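Local atomic coordinates of MtVAO615 (Myceliophthora thermophila, PDB entry 6F72), a protein that probably acts as a secreted flavoprotein oxidase of unknown substrate, carrying a bicovalently bound FAD that, once reduced, reacts rapidly with molecular oxygen. Residues F410-I418 against A498-D507; H466-A477 against G512-A520. All blocks are in the same frame, centred on the assembly; numbering follows the deposited sequence.

Contact 1: F410-I418 against A498-D507; sequences FPFTNSRII and AAETLQPMMD
Gln503, on helix 488-508, grips the backbone of Ser415 in strand 412-419, an outermost strand of the seven-stranded antiparallel sheet that the helix packs against. The axes of 498-507 and of strand 416-418 run nearly parallel (11°), 9.9 Å apart at closest approach.

Two hydrogen bonds join the Gln503 amide to one residue. Ser415 N donates to OE1 of Gln503 at 3.2 Å, in the carbonyl plane and on a lone pair, while Gln503 NE2 donates to Ser415 O at 3.0 Å from above that carbonyl's plane. The bend of the Gln503 chain at chi2 (67°) turns the amide up against the strand. A second bond from NE2, to Asp507 OD1 one helical turn on, fixes its rotation, and a water bridges OE1 to Asn414 OD1, donating to both. Asn414 ND2 also makes a weak bond to Pro478 O in the next strand.

Charge contributes at the far end. Arg416 lays its guanidinium across Asp507, whose CA sits 3.7 Å above the centre of the group; NH1 and Asp507 OD1 form a salt bridge of charges alone, since the oxygen lies well out of the guanidinium plane. Of the directed bonds, Arg416 NE takes Thr510 OG1 and Asp507 OD2 takes Tyr524 OH, while Asp507 OD1 is already the acceptor of Gln503 NE2.

Van der Waals packing closes the rest: the Asn414 amide lies against the Ala498 methyl and Leu502 CD2. Phe412 meets the helix through CB, 4.3 Å from Ala498 CB, its side chain also touching Met491 and Arg494 of earlier turns of the helix. Met506 bends at chi3 (62°), tucking its methyl under the strand backbone with CE 3.5 Å from Ser415 C.

Contact 2: H466-A477 against G512-A520; sequences HPAWRTGMLLCA and GGSVYLNEA. With FAD (flavin-adenine dinucleotide), chain E.
The pyrimidine side of the flavin is met by the loop 512-520, in the berberine and berberine-like (BBE) region of this FAD-linked oxidase, and the helix-to-strand segment 466-477 backs that loop. Tyr516 is central to the contact: it meets Trp469, Leu475 and the flavin. Its OH donates to FAD O2 at 2.6 Å and accepts from Asn518 ND2. Trp469 drives its CZ2 edge onto one face of the Tyr516 ring, a T-shaped pair with planes at 86° and centroids 5.2 Å apart, while Asn518 CB covers the opposite face. Leu475 brings CD2 to 3.6 Å from Tyr516 CB, and its other methyl, CD1, lies against Glu519 OE1. With alanine at Tyr516, FAD O2 would probably lose this donor, Asn518 ND2 would lose an acceptor, and a gap would open where the ring sits between Trp469 CZ2 and Asn518 CB.

Asn518 reaches the ribityl chain, accepting from FAD O4' through OD1 at 2.9 Å. Glu519 extends beyond CG, which brings OE2 to 3.6 Å from FAD C10.

Away from the cofactor, Ser514 CB lies over the His466 ring, a CH-pi contact 4.0 Å from its centroid, and Ser514 OG rests 3.4 Å from Ala468 CB. The imidazole is held by a capping bond, Ala468 N to ND1, almost in the ring plane.

Around the contact, Trp469 also meets the ring of Phe453, and Cys476 ties strand 472-480 to strand 448-452 through its disulfide with Cys450. Ile417 of strand 412-419 touches both Leu475 and Ser514, and Leu517 packs on helix 527-532.

Contacts 1 and 2 lie with their centres 12 Å apart, on the same side of the chain's centre, and meet at the seven-stranded antiparallel sheet, where strands 412-419 and 472-480 are neighbours. Along the chain the segments alternate: 410-418, 466-477, 498-507, 512-520. Strand 472-480 leads into helix 488-508, and the chain then returns as the flavin-facing loop. Ser415 joins the two directly, its OG probably hydrogen-bonded to Glu519 O at 2.5 Å, and Ile418 N pairs with Leu474 O between the strands. The edge strand of the sheet therefore touches helix 488-508 through contact 1 and the flavin-contacting loop through Ser415.

Contact 1: F410-I418 against A498-D507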
loop_
_atom_site.group_PDB
_atom_site.type_symbol
_atom_site.label_atom_id
_atom_site.label_comp_id
_atom_site.label_asym_id
_atom_site.label_seq_id
_atom_site.Cartn_x
_atom_site.Cartn_y
_atom_site.Cartn_z
ATOM N N PHE A 410 6.986 -6.640 6.077
ATOM C CA PHE A 410 7.382 -7.872 5.404
ATOM C C PHE A 410 7.574 -7.568 3.915
ATOM O O PHE A 410 6.611 -7.241 3.230
ATOM C CB PHE A 410 6.313 -8.940 5.572
ATOM C CG PHE A 410 5.906 -9.214 6.997
ATOM C CD1 PHE A 410 6.820 -9.710 7.928
ATOM C CD2 PHE A 410 4.576 -9.031 7.397
ATOM C CE1 PHE A 410 6.427 -9.994 9.235
ATOM C CE2 PHE A 410 4.174 -9.319 8.701
ATOM C CZ PHE A 410 5.103 -9.798 9.624
ATOM N N PRO A 411 8.817 -7.651 3.412
ATOM C CA PRO A 411 9.181 -7.243 2.040
ATOM C C PRO A 411 8.818 -8.232 0.923
ATOM O O PRO A 411 9.095 -7.961 -0.264
ATOM C CB PRO A 411 10.702 -7.117 2.122
ATOM C CG PRO A 411 11.092 -8.111 3.160
ATOM C CD PRO A 411 10.004 -8.065 4.189
ATOM N N PHE A 412 8.252 -9.374 1.305
ATOM C CA PHE A 412 7.796 -10.390 0.358
ATOM C C PHE A 412 6.278 -10.575 0.499
ATOM O O PHE A 412 5.793 -11.677 0.803
ATOM C CB PHE A 412 8.561 -11.718 0.542
ATOM C CG PHE A 412 10.056 -11.550 0.676
ATOM C CD1 PHE A 412 10.846 -11.196 -0.426
ATOM C CD2 PHE A 412 10.679 -11.730 1.912
ATOM C CE1 PHE A 412 12.224 -11.034 -0.292
ATOM C CE2 PHE A 412 12.052 -11.569 2.049
ATOM C CZ PHE A 412 12.826 -11.232 0.945
ATOM N N THR A 413 5.546 -9.480 0.270
ATOM C CA THR A 413 4.099 -9.450 0.410
ATOM C C THR A 413 3.477 -9.854 -0.922
ATOM O O THR A 413 3.837 -9.332 -1.979
ATOM C CB THR A 413 3.585 -8.059 0.887
ATOM O OG1 THR A 413 3.998 -7.825 2.242
ATOM C CG2 THR A 413 2.061 -7.963 0.835
ATOM N N ASN A 414 2.581 -10.832 -0.859
ATOM C CA ASN A 414 1.778 -11.236 -2.023
ATOM C C ASN A 414 0.316 -11.077 -1.668
ATOM O O ASN A 414 -0.004 -10.818 -0.505
ATOM C CB ASN A 414 2.118 -12.676 -2.396
ATOM C CG ASN A 414 3.614 -12.895 -2.494
ATOM O OD1 ASN A 414 4.249 -12.542 -3.490
ATOM N ND2 ASN A 414 4.194 -13.457 -1.438
ATOM N N SER A 415 -0.573 -11.215 -2.656
ATOM C CA SER A 415 -1.993 -11.053 -2.409
ATOM C C SER A 415 -2.877 -11.783 -3.398
ATOM O O SER A 415 -2.526 -12.021 -4.568
ATOM C CB SER A 415 -2.397 -9.561 -2.409
ATOM O OG SER A 415 -2.123 -8.981 -3.673
ATOM N N ARG A 416 -4.058 -12.109 -2.915
ATOM C CA ARG A 416 -5.117 -12.499 -3.803
ATOM C C ARG A 416 -6.389 -11.817 -3.339
ATOM O O ARG A 416 -6.679 -11.793 -2.135
ATOM C CB ARG A 416 -5.240 -14.031 -3.831
ATOM C CG ARG A 416 -5.982 -14.570 -5.044
ATOM C CD ARG A 416 -5.187 -14.453 -6.339
ATOM N NE ARG A 416 -5.963 -15.047 -7.411
ATOM C CZ ARG A 416 -5.800 -14.835 -8.713
ATOM N NH1 ARG A 416 -4.867 -14.003 -9.164
ATOM N NH2 ARG A 416 -6.608 -15.468 -9.573
ATOM N N ILE A 417 -7.088 -11.188 -4.286
ATOM C CA ILE A 417 -8.471 -10.795 -4.092
ATOM C C ILE A 417 -9.270 -12.040 -4.464
ATOM O O ILE A 417 -9.176 -12.533 -5.589
ATOM C CB ILE A 417 -8.879 -9.596 -4.971
ATOM C CG1 ILE A 417 -8.120 -8.342 -4.526
ATOM C CG2 ILE A 417 -10.374 -9.333 -4.866
ATOM C CD1 ILE A 417 -7.693 -7.443 -5.659
ATOM N N ILE A 418 -10.007 -12.549 -3.481
ATOM C CA ILE A 418 -10.729 -13.822 -3.589
ATOM C C ILE A 418 -12.241 -13.564 -3.781
ATOM O O ILE A 418 -12.891 -13.035 -2.874
ATOM C CB ILE A 418 -10.450 -14.734 -2.361
ATOM C CG1 ILE A 418 -8.927 -14.959 -2.187
ATOM C CG2 ILE A 418 -11.192 -16.063 -2.485
ATOM C CD1 ILE A 418 -8.506 -15.700 -0.927
ATOM N N ALA A 498 8.602 -16.226 -3.624
ATOM C CA ALA A 498 7.320 -15.538 -3.513
ATOM C C ALA A 498 6.684 -15.307 -4.900
ATOM O O ALA A 498 5.529 -15.661 -5.110
ATOM C CB ALA A 498 7.455 -14.236 -2.739
ATOM N N ALA A 499 7.482 -14.773 -5.829
ATOM C CA ALA A 499 7.052 -14.417 -7.177
ATOM C C ALA A 499 6.657 -15.607 -8.051
ATOM O O ALA A 499 5.639 -15.543 -8.734
ATOM C CB ALA A 499 8.131 -13.607 -7.877
ATOM N N GLU A 500 7.457 -16.669 -8.043
ATOM C CA GLU A 500 7.305 -17.711 -9.044
ATOM C C GLU A 500 6.757 -19.043 -8.533
ATOM O O GLU A 500 6.408 -19.911 -9.334
ATOM C CB GLU A 500 8.572 -17.855 -9.903
ATOM C CG GLU A 500 9.777 -18.485 -9.235
ATOM C CD GLU A 500 11.086 -17.888 -9.722
ATOM O OE1 GLU A 500 11.065 -16.844 -10.401
ATOM O OE2 GLU A 500 12.141 -18.458 -9.430
ATOM N N THR A 501 6.618 -19.159 -7.214
ATOM C CA THR A 501 6.058 -20.346 -6.590
ATOM C C THR A 501 4.840 -20.013 -5.757
ATOM O O THR A 501 3.761 -20.547 -6.023
ATOM C CB THR A 501 7.118 -21.150 -5.772
ATOM O OG1 THR A 501 8.183 -21.529 -6.639
ATOM C CG2 THR A 501 6.528 -22.419 -5.159
ATOM N N LEU A 502 4.990 -19.157 -4.753
ATOM C CA LEU A 502 3.874 -18.895 -3.853
ATOM C C LEU A 502 2.702 -18.144 -4.536
ATOM O O LEU A 502 1.543 -18.585 -4.428
ATOM C CB LEU A 502 4.317 -18.201 -2.565
ATOM C CG LEU A 502 3.212 -17.923 -1.535
ATOM C CD1 LEU A 502 2.530 -19.189 -1.038
ATOM C CD2 LEU A 502 3.755 -17.145 -0.368
ATOM N N GLN A 503 2.995 -17.041 -5.238
ATOM C CA GLN A 503 1.945 -16.302 -5.932
ATOM C C GLN A 503 1.189 -17.146 -6.989
ATOM O O GLN A 503 -0.043 -17.154 -6.949
ATOM C CB GLN A 503 2.435 -14.950 -6.499
ATOM C CG GLN A 503 1.332 -14.058 -7.057
ATOM C CD GLN A 503 0.372 -13.558 -5.997
ATOM O OE1 GLN A 503 0.747 -12.746 -5.162
ATOM N NE2 GLN A 503 -0.882 -14.033 -6.032
ATOM N N PRO A 504 1.902 -17.847 -7.921
ATOM C CA PRO A 504 1.150 -18.714 -8.853
ATOM C C PRO A 504 0.320 -19.830 -8.191
ATOM O O PRO A 504 -0.733 -20.219 -8.740
ATOM C CB PRO A 504 2.247 -19.296 -9.755
ATOM C CG PRO A 504 3.291 -18.223 -9.765
ATOM C CD PRO A 504 3.323 -17.766 -8.332
ATOM N N MET A 505 0.774 -20.343 -7.046
ATOM C CA MET A 505 -0.008 -21.333 -6.290
ATOM C C MET A 505 -1.298 -20.684 -5.802
ATOM O O MET A 505 -2.374 -21.270 -5.930
ATOM C CB MET A 505 0.766 -21.935 -5.111
ATOM C CG MET A 505 -0.079 -22.861 -4.238
ATOM S SD MET A 505 0.774 -23.736 -2.912
ATOM C CE MET A 505 0.905 -22.463 -1.660
ATOM N N MET A 506 -1.167 -19.473 -5.252
ATOM C CA MET A 506 -2.308 -18.664 -4.813
ATOM C C MET A 506 -3.274 -18.376 -5.959
ATOM O O MET A 506 -4.494 -18.468 -5.782
ATOM C CB MET A 506 -1.828 -17.336 -4.197
ATOM C CG MET A 506 -1.100 -17.482 -2.868
ATOM S SD MET A 506 -0.043 -16.078 -2.468
ATOM C CE MET A 506 -1.269 -14.773 -2.390
ATOM N N ASP A 507 -2.713 -18.037 -7.126
ATOM C CA ASP A 507 -3.488 -17.687 -8.323
ATOM C C ASP A 507 -4.343 -18.852 -8.798
ATOM O O ASP A 507 -5.551 -18.715 -8.972
ATOM C CB ASP A 507 -2.557 -17.256 -9.462
ATOM C CG ASP A 507 -1.912 -15.902 -9.231
ATOM O OD1 ASP A 507 -2.142 -15.260 -8.178
ATOM O OD2 ASP A 507 -1.154 -15.492 -10.132
HETATM O O HOH W 1 3.236 -11.535 -5.658
#

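Contact 2: H466-A477 against G512-A520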
loop_
_atom_site.group_PDB
_atom_site.type_symbol
_atom_site.label_atom_id
_atom_site.label_comp_id
_atom_site.label_asym_id
_atom_site.label_seq_id
_atom_site.Cartn_x
_atom_site.Cartn_y
_atom_site.Cartn_z
ATOM N N HIS A 466 -10.056 -2.472 -10.530
ATOM C CA HIS A 466 -10.192 -3.818 -11.082
ATOM C C HIS A 466 -11.550 -4.457 -10.706
ATOM O O HIS A 466 -11.935 -4.452 -9.525
ATOM C CB HIS A 466 -9.017 -4.691 -10.611
ATOM C CG HIS A 466 -8.849 -5.962 -11.393
ATOM N ND1 HIS A 466 -9.746 -7.004 -11.320
ATOM C CD2 HIS A 466 -7.886 -6.358 -12.264
ATOM C CE1 HIS A 466 -9.345 -7.990 -12.107
ATOM N NE2 HIS A 466 -8.227 -7.618 -12.702
ATOM N N PRO A 467 -12.289 -5.006 -11.704
ATOM C CA PRO A 467 -13.611 -5.596 -11.435
ATOM C C PRO A 467 -13.647 -6.717 -10.379
ATOM O O PRO A 467 -14.675 -6.891 -9.723
ATOM C CB PRO A 467 -14.060 -6.106 -12.806
ATOM C CG PRO A 467 -12.807 -6.216 -13.607
ATOM C CD PRO A 467 -11.950 -5.081 -13.135
ATOM N N ALA A 468 -12.533 -7.423 -10.180
ATOM C CA ALA A 468 -12.432 -8.449 -9.124
ATOM C C ALA A 468 -12.767 -7.880 -7.745
ATOM O O ALA A 468 -13.324 -8.576 -6.905
ATOM C CB ALA A 468 -11.049 -9.103 -9.112
ATOM N N TRP A 469 -12.468 -6.597 -7.530
ATOM C CA TRP A 469 -12.916 -5.920 -6.318
ATOM C C TRP A 469 -14.432 -6.035 -6.090
ATOM O O TRP A 469 -14.863 -6.259 -4.962
ATOM C CB TRP A 469 -12.499 -4.460 -6.327
ATOM C CG TRP A 469 -11.051 -4.199 -6.012
ATOM C CD1 TRP A 469 -10.073 -3.840 -6.896
ATOM C CD2 TRP A 469 -10.423 -4.256 -4.719
ATOM N NE1 TRP A 469 -8.878 -3.641 -6.231
ATOM C CE2 TRP A 469 -9.062 -3.905 -4.899
ATOM C CE3 TRP A 469 -10.878 -4.572 -3.427
ATOM C CZ2 TRP A 469 -8.140 -3.868 -3.829
ATOM C CZ3 TRP A 469 -9.970 -4.530 -2.361
ATOM C CH2 TRP A 469 -8.606 -4.181 -2.573
ATOM N N ARG A 470 -15.233 -5.907 -7.148
ATOM C CA ARG A 470 -16.704 -5.952 -6.998
ATOM C C ARG A 470 -17.240 -7.356 -6.661
ATOM O O ARG A 470 -18.186 -7.503 -5.880
ATOM C CB ARG A 470 -17.428 -5.375 -8.231
ATOM C CG ARG A 470 -16.889 -4.037 -8.728
ATOM C CD ARG A 470 -16.997 -2.938 -7.680
ATOM N NE ARG A 470 -16.398 -1.695 -8.151
ATOM C CZ ARG A 470 -16.050 -0.671 -7.375
ATOM N NH1 ARG A 470 -16.236 -0.716 -6.062
ATOM N NH2 ARG A 470 -15.520 0.412 -7.928
ATOM N N THR A 471 -16.634 -8.372 -7.256
ATOM C CA THR A 471 -17.008 -9.763 -6.962
ATOM C C THR A 471 -16.226 -10.340 -5.766
ATOM O O THR A 471 -16.655 -11.327 -5.158
ATOM C CB THR A 471 -16.865 -10.668 -8.206
ATOM O OG1 THR A 471 -15.542 -10.542 -8.731
ATOM C CG2 THR A 471 -17.872 -10.280 -9.296
ATOM N N GLY A 472 -15.099 -9.703 -5.418
ATOM C CA GLY A 472 -14.249 -10.138 -4.308
ATOM C C GLY A 472 -14.892 -10.047 -2.943
ATOM O O GLY A 472 -15.736 -9.168 -2.702
ATOM N N MET A 473 -14.502 -10.975 -2.064
ATOM C CA MET A 473 -14.920 -10.976 -0.666
ATOM C C MET A 473 -13.708 -10.907 0.297
ATOM O O MET A 473 -13.797 -10.299 1.372
ATOM C CB MET A 473 -15.794 -12.199 -0.375
ATOM C CG MET A 473 -16.634 -12.069 0.883
ATOM S SD MET A 473 -17.723 -13.439 1.338
ATOM C CE MET A 473 -16.554 -14.629 1.960
ATOM N N LEU A 474 -12.596 -11.540 -0.094
ATOM C CA LEU A 474 -11.374 -11.574 0.708
ATOM C C LEU A 474 -10.186 -10.942 -0.023
ATOM O O LEU A 474 -10.047 -11.071 -1.244
ATOM C CB LEU A 474 -11.013 -13.018 1.100
ATOM C CG LEU A 474 -12.052 -13.998 1.662
ATOM C CD1 LEU A 474 -11.394 -15.352 1.878
ATOM C CD2 LEU A 474 -12.694 -13.511 2.952
ATOM N N LEU A 475 -9.350 -10.244 0.732
ATOM C CA LEU A 475 -8.042 -9.839 0.249
ATOM C C LEU A 475 -7.087 -10.395 1.268
ATOM O O LEU A 475 -7.003 -9.879 2.389
ATOM C CB LEU A 475 -7.885 -8.313 0.122
ATOM C CG LEU A 475 -6.565 -7.638 -0.354
ATOM C CD1 LEU A 475 -5.440 -7.694 0.671
ATOM C CD2 LEU A 475 -6.040 -8.169 -1.678
ATOM N N CYS A 476 -6.416 -11.471 0.881
ATOM C CA CYS A 476 -5.424 -12.113 1.753
ATOM C C CYS A 476 -4.019 -11.794 1.293
ATOM O O CYS A 476 -3.717 -11.849 0.093
ATOM C CB CYS A 476 -5.648 -13.618 1.825
ATOM S SG CYS A 476 -7.208 -14.002 2.644
ATOM N N ALA A 477 -3.170 -11.464 2.263
ATOM C CA ALA A 477 -1.801 -11.091 1.983
ATOM C C ALA A 477 -0.755 -12.011 2.671
ATOM O O ALA A 477 -0.185 -11.631 3.718
ATOM C CB ALA A 477 -1.573 -9.630 2.349
ATOM N N GLY A 512 -10.716 -16.498 -11.221
ATOM C CA GLY A 512 -11.620 -15.316 -11.245
ATOM C C GLY A 512 -11.219 -14.214 -10.278
ATOM O O GLY A 512 -11.794 -13.128 -10.279
ATOM N N GLY A 513 -10.240 -14.504 -9.429
ATOM C CA GLY A 513 -9.646 -13.507 -8.545
ATOM C C GLY A 513 -8.549 -12.722 -9.231
ATOM O O GLY A 513 -8.359 -12.817 -10.448
ATOM N N SER A 514 -7.820 -11.931 -8.454
ATOM C CA SER A 514 -6.745 -11.123 -9.021
ATOM C C SER A 514 -5.698 -10.848 -7.952
ATOM O O SER A 514 -5.893 -11.202 -6.781
ATOM C CB SER A 514 -7.303 -9.807 -9.590
ATOM O OG SER A 514 -7.705 -8.957 -8.535
ATOM N N VAL A 515 -4.599 -10.218 -8.366
ATOM C CA VAL A 515 -3.536 -9.814 -7.443
ATOM C C VAL A 515 -3.625 -8.302 -7.289
ATOM O O VAL A 515 -3.642 -7.542 -8.270
ATOM C CB VAL A 515 -2.134 -10.344 -7.867
ATOM C CG1 VAL A 515 -1.067 -10.072 -6.804
ATOM C CG2 VAL A 515 -2.181 -11.849 -8.092
ATOM N N TYR A 516 -3.776 -7.883 -6.039
ATOM C CA TYR A 516 -3.856 -6.483 -5.683
ATOM C C TYR A 516 -2.510 -5.841 -6.040
ATOM O O TYR A 516 -1.452 -6.317 -5.593
ATOM C CB TYR A 516 -4.201 -6.371 -4.200
ATOM C CG TYR A 516 -4.305 -4.971 -3.624
ATOM C CD1 TYR A 516 -4.718 -3.868 -4.402
ATOM C CD2 TYR A 516 -4.027 -4.749 -2.272
ATOM C CE1 TYR A 516 -4.815 -2.590 -3.840
ATOM C CE2 TYR A 516 -4.124 -3.485 -1.706
ATOM C CZ TYR A 516 -4.531 -2.407 -2.483
ATOM O OH TYR A 516 -4.609 -1.147 -1.896
ATOM N N LEU A 517 -2.540 -4.797 -6.880
ATOM C CA LEU A 517 -1.289 -4.212 -7.418
ATOM C C LEU A 517 -0.390 -3.603 -6.333
ATOM O O LEU A 517 0.829 -3.435 -6.535
ATOM C CB LEU A 517 -1.582 -3.192 -8.533
ATOM C CG LEU A 517 -2.217 -1.833 -8.201
ATOM C CD1 LEU A 517 -1.171 -0.832 -7.684
ATOM C CD2 LEU A 517 -2.988 -1.246 -9.386
ATOM N N ASN A 518 -1.013 -3.244 -5.207
ATOM C CA ASN A 518 -0.304 -2.638 -4.077
ATOM C C ASN A 518 0.442 -3.657 -3.229
ATOM O O ASN A 518 1.420 -3.310 -2.579
ATOM C CB ASN A 518 -1.252 -1.820 -3.192
ATOM C CG ASN A 518 -1.348 -0.343 -3.617
ATOM O OD1 ASN A 518 -0.378 0.253 -4.096
ATOM N ND2 ASN A 518 -2.522 0.246 -3.430
ATOM N N GLU A 519 -0.010 -4.913 -3.241
ATOM C CA GLU A 519 0.570 -5.949 -2.383
ATOM C C GLU A 519 0.925 -7.162 -3.226
ATOM O O GLU A 519 0.183 -8.137 -3.280
ATOM C CB GLU A 519 -0.396 -6.294 -1.240
ATOM C CG GLU A 519 -0.803 -5.076 -0.411
ATOM C CD GLU A 519 -1.618 -5.430 0.815
ATOM O OE1 GLU A 519 -2.547 -6.261 0.722
ATOM O OE2 GLU A 519 -1.324 -4.861 1.888
ATOM N N ALA A 520 2.034 -7.047 -3.943
ATOM C CA ALA A 520 2.552 -8.115 -4.793
ATOM C C ALA A 520 4.082 -8.101 -4.775
ATOM O O ALA A 520 4.691 -7.188 -4.210
ATOM C CB ALA A 520 2.053 -7.947 -6.208
HETATM P PA FAD E . 5.082 5.017 -1.583
HETATM O O1A FAD E . 6.040 3.857 -1.678
HETATM O O2A FAD E . 5.680 6.346 -1.215
HETATM O O5B FAD E . 4.298 5.135 -2.980
HETATM C C5B FAD E . 3.795 3.987 -3.665
HETATM C C4B FAD E . 3.663 4.244 -5.162
HETATM O O4B FAD E . 2.824 5.380 -5.382
HETATM C C3B FAD E . 4.972 4.546 -5.867
HETATM O O3B FAD E . 4.881 3.966 -7.175
HETATM C C2B FAD E . 5.008 6.060 -5.987
HETATM O O2B FAD E . 5.737 6.486 -7.141
HETATM C C1B FAD E . 3.533 6.408 -6.094
HETATM N N9A FAD E . 3.158 7.709 -5.491
HETATM C C8A FAD E . 3.004 7.949 -4.171
HETATM N N7A FAD E . 2.614 9.231 -3.959
HETATM C C5A FAD E . 2.506 9.820 -5.161
HETATM C C6A FAD E . 2.137 11.166 -5.652
HETATM N N6A FAD E . 1.815 12.136 -4.767
HETATM N N1A FAD E . 2.150 11.386 -6.987
HETATM C C2A FAD E . 2.479 10.423 -7.875
HETATM N N3A FAD E . 2.820 9.166 -7.494
HETATM C C4A FAD E . 2.853 8.813 -6.176
HETATM N N1 FAD E . -2.803 -1.314 1.453
HETATM C C2 FAD E . -4.129 -1.537 1.632
HETATM O O2 FAD E . -4.893 -1.485 0.640
HETATM N N3 FAD E . -4.646 -1.814 2.850
HETATM C C4 FAD E . -3.907 -1.905 3.967
HETATM O O4 FAD E . -4.430 -2.168 5.074
HETATM C C4X FAD E . -2.452 -1.663 3.852
HETATM N N5 FAD E . -1.637 -1.719 4.927
HETATM C C5X FAD E . -0.295 -1.502 4.817
HETATM C C6 FAD E . 0.538 -1.561 5.955
HETATM C C7 FAD E . 1.924 -1.327 5.811
HETATM C C7M FAD E . 2.803 -1.405 7.046
HETATM C C8 FAD E . 2.506 -1.002 4.458
HETATM C C8M FAD E . 3.963 -0.638 4.214
HETATM C C9 FAD E . 1.665 -0.946 3.351
HETATM C C9A FAD E . 0.292 -1.183 3.472
HETATM N N10 FAD E . -0.552 -1.102 2.338
HETATM C C10 FAD E . -1.931 -1.356 2.494
HETATM C "C1'" FAD E . 0.020 -0.844 1.019
HETATM C "C2'" FAD E . -0.164 0.510 0.402
HETATM O "O2'" FAD E . -1.517 0.605 -0.038
HETATM C "C3'" FAD E . 0.793 0.543 -0.784
HETATM O "O3'" FAD E . 2.115 0.111 -0.394
HETATM C "C4'" FAD E . 0.859 1.930 -1.403
HETATM O "O4'" FAD E . 1.570 1.864 -2.641
HETATM C "C5'" FAD E . 1.473 2.951 -0.443
HETATM O "O5'" FAD E . 1.624 4.218 -1.065
HETATM P P FAD E . 2.527 5.343 -0.358
HETATM O O1P FAD E . 2.128 5.442 1.087
HETATM O O2P FAD E . 2.478 6.536 -1.283
HETATM O O3P FAD E . 3.996 4.677 -0.450
#